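Transcriptional regulator, LysR family (Vibrio cholerae, PDB 3SZP) is a LysR-type activator of virulence genes that probably binds specific DNA sequences through its winged helix-turn-helix domain. Local coordinates at residues Gln274-Lys277 with Val278-Ile282. Numbering follows the deposited sequence.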
ATOM      1  N   GLN A 274      -9.641 -44.127 -10.217  1.00 56.80           N
ATOM      2  CA  GLN A 274      -9.637 -43.785  -8.807  1.00 55.91           C
ATOM      3  C   GLN A 274      -8.895 -44.859  -8.018  1.00 57.81           C
ATOM      4  O   GLN A 274      -9.157 -46.057  -8.183  1.00 57.80           O
ATOM      5  CB  GLN A 274     -11.084 -43.646  -8.330  1.00 54.11           C
ATOM      6  CG  GLN A 274     -11.311 -42.632  -7.232  1.00 53.46           C
ATOM      7  CD  GLN A 274     -10.986 -41.206  -7.646  1.00 51.95           C
ATOM      8  OE1 GLN A 274      -9.842 -40.768  -7.548  1.00 53.27           O
ATOM      9  NE2 GLN A 274     -12.002 -40.466  -8.077  1.00 48.90           N
ATOM     10  N   PRO A 275      -7.943 -44.438  -7.172  1.00 51.92           N
ATOM     11  CA  PRO A 275      -7.246 -45.420  -6.335  1.00 53.05           C
ATOM     12  C   PRO A 275      -8.216 -46.050  -5.341  1.00 51.57           C
ATOM     13  O   PRO A 275      -9.332 -45.549  -5.187  1.00 50.39           O
ATOM     14  CB  PRO A 275      -6.201 -44.571  -5.600  1.00 53.98           C
ATOM     15  CG  PRO A 275      -6.741 -43.189  -5.618  1.00 53.28           C
ATOM     16  CD  PRO A 275      -7.473 -43.063  -6.923  1.00 51.82           C
ATOM     17  N   GLU A 276      -7.790 -47.117  -4.673  1.00 63.18           N
ATOM     18  CA  GLU A 276      -8.656 -47.830  -3.740  1.00 61.06           C
ATOM     19  C   GLU A 276      -9.103 -46.949  -2.571  1.00 59.77           C
ATOM     20  O   GLU A 276     -10.260 -46.994  -2.157  1.00 57.99           O
ATOM     21  CB  GLU A 276      -7.964 -49.102  -3.228  1.00 60.09           C
ATOM     22  CG  GLU A 276      -8.874 -50.032  -2.439  1.00 57.27           C
ATOM     23  CD  GLU A 276      -8.193 -51.339  -2.030  1.00 58.32           C
ATOM     24  OE1 GLU A 276      -7.420 -51.913  -2.841  1.00 61.75           O
ATOM     25  OE2 GLU A 276      -8.433 -51.798  -0.887  1.00 57.11           O
ATOM     26  N   LYS A 277      -8.178 -46.152  -2.048  1.00 45.67           N
ATOM     27  CA  LYS A 277      -8.450 -45.309  -0.887  1.00 43.99           C
ATOM     28  C   LYS A 277      -9.623 -44.372  -1.154  1.00 44.36           C
ATOM     29  O   LYS A 277     -10.461 -44.154  -0.279  1.00 42.02           O
ATOM     30  CB  LYS A 277      -7.207 -44.510  -0.477  1.00 44.27           C
ATOM     31  CG  LYS A 277      -6.767 -43.472  -1.497  1.00 46.94           C
ATOM     32  CD  LYS A 277      -5.443 -42.809  -1.122  1.00 46.43           C
ATOM     33  CE  LYS A 277      -5.049 -41.776  -2.168  1.00 48.04           C
ATOM     34  NZ  LYS A 277      -3.623 -41.351  -2.073  1.00 47.39           N
ATOM     35  N   VAL A 278      -9.693 -43.835  -2.370  1.00 42.78           N
ATOM     36  CA  VAL A 278     -10.789 -42.938  -2.732  1.00 42.07           C
ATOM     37  C   VAL A 278     -12.074 -43.724  -3.027  1.00 40.30           C
ATOM     38  O   VAL A 278     -13.165 -43.307  -2.633  1.00 38.68           O
ATOM     39  CB  VAL A 278     -10.405 -42.035  -3.920  1.00 42.44           C
ATOM     40  CG1 VAL A 278     -11.502 -41.033  -4.205  1.00 40.04           C
ATOM     41  CG2 VAL A 278      -9.075 -41.311  -3.636  1.00 43.79           C
ATOM     42  N   ARG A 279     -11.942 -44.864  -3.701  1.00 55.97           N
ATOM     43  CA  ARG A 279     -13.090 -45.734  -3.965  1.00 54.32           C
ATOM     44  C   ARG A 279     -13.794 -46.158  -2.677  1.00 52.31           C
ATOM     45  O   ARG A 279     -15.009 -46.099  -2.587  1.00 50.67           O
ATOM     46  CB  ARG A 279     -12.681 -46.982  -4.761  1.00 54.83           C
ATOM     47  CG  ARG A 279     -12.363 -46.722  -6.228  1.00 55.82           C
ATOM     48  CD  ARG A 279     -12.341 -48.028  -7.043  1.00 55.87           C
ATOM     49  NE  ARG A 279     -11.515 -49.060  -6.416  1.00 56.57           N
ATOM     50  CZ  ARG A 279     -10.283 -49.374  -6.803  1.00 58.72           C
ATOM     51  NH1 ARG A 279      -9.728 -48.746  -7.834  1.00 60.32           N
ATOM     52  NH2 ARG A 279      -9.606 -50.327  -6.172  1.00 59.28           N
ATOM     53  N   LEU A 280     -13.024 -46.604  -1.692  1.00 45.44           N
ATOM     54  CA  LEU A 280     -13.566 -46.955  -0.387  1.00 42.32           C
ATOM     55  C   LEU A 280     -14.335 -45.780   0.233  1.00 41.12           C
ATOM     56  O   LEU A 280     -15.440 -45.935   0.763  1.00 38.85           O
ATOM     57  CB  LEU A 280     -12.435 -47.391   0.545  1.00 41.01           C
ATOM     58  CG  LEU A 280     -11.768 -48.731   0.230  1.00 41.32           C
ATOM     59  CD1 LEU A 280     -10.540 -48.978   1.109  1.00 39.98           C
ATOM     60  CD2 LEU A 280     -12.762 -49.869   0.362  1.00 39.62           C
ATOM     61  N   PHE A 281     -13.744 -44.596   0.168  1.00 38.36           N
ATOM     62  CA  PHE A 281     -14.406 -43.419   0.695  1.00 37.13           C
ATOM     63  C   PHE A 281     -15.727 -43.170  -0.027  1.00 37.13           C
ATOM     64  O   PHE A 281     -16.781 -43.046   0.591  1.00 35.01           O
ATOM     65  CB  PHE A 281     -13.501 -42.188   0.595  1.00 39.09           C
ATOM     66  CG  PHE A 281     -14.125 -40.944   1.153  1.00 37.15           C
ATOM     67  CD1 PHE A 281     -14.170 -40.731   2.527  1.00 32.27           C
ATOM     68  CD2 PHE A 281     -14.691 -39.996   0.309  1.00 38.46           C
ATOM     69  CE1 PHE A 281     -14.762 -39.578   3.047  1.00 28.89           C
ATOM     70  CE2 PHE A 281     -15.277 -38.838   0.823  1.00 34.78           C
ATOM     71  CZ  PHE A 281     -15.312 -38.636   2.187  1.00 30.19           C
ATOM     72  N   ILE A 282     -15.665 -43.097  -1.344  1.00 38.81           N
ATOM     73  CA  ILE A 282     -16.858 -42.869  -2.143  1.00 37.74           C
ATOM     74  C   ILE A 282     -17.967 -43.879  -1.813  1.00 36.56           C
ATOM     75  O   ILE A 282     -19.118 -43.491  -1.578  1.00 35.55           O
ATOM     76  CB  ILE A 282     -16.518 -42.928  -3.640  1.00 38.56           C
ATOM     77  CG1 ILE A 282     -15.620 -41.750  -4.025  1.00 38.84           C
ATOM     78  CG2 ILE A 282     -17.791 -42.940  -4.491  1.00 37.22           C
ATOM     79  CD1 ILE A 282     -15.105 -41.840  -5.461  1.00 39.19           C
TER
HETATM   80  O   HOH W   1      -7.150 -51.891  -5.798  1.00 48.06           O
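Pro275 and Arg279 meet where helix 276-287, near the C-terminal end of the chain, begins. Proline suits the N-cap position in that its ring holds phi near -66° and stiffens the entry; lacking a capping side chain, it contributes through its carbonyl. Pro275 O accepts a nearly straight bond, in the carbonyl plane, from Arg279 N at 3.1 Å, and a weak one from Val278 N. The next carbonyl continues the ladder, Glu276 O taking Leu280 N at 2.8 Å (N-H...O 176°). Lys277 O receives a weak bond from Phe281 N, at 3.3 Å.

The side chain of Arg279 doubles back over this start. Its chi3 of -50° bends the chain so that one guanidinium face lies over Pro275 C and Glu276 CA, while NH1 comes within 2.8 Å of Gln274 O. The carboxylate stays short of a salt bridge, Glu276 OE1 standing 4.3 Å from Arg279 NH2. A water closes the gap, accepting from Arg279 NH2 at the guanidinium edge and donating to Glu276 OE1 at 3.0 Å.

On the buried side, the bent side chain of Gln274 lies against Val278, with CG 3.4 Å from Val278 CG1. The other branch, CG2, meets Pro275 CG at 3.6 Å and also Lys277 CG; a branched residue suits a place where contacts divide this way. Two side-chain donors have weak partners, Gln274 NE2 in Asn269 O and Lys277 NZ in Arg92 O.

The acid of Glu276, in the first turn, would probably suit the positive end of the helix dipole, with Arg279 linked to it through water, whereas Val278, with Phe281, packs the helix start against strands 91-98 and 140-144 of the substrate-binding domain.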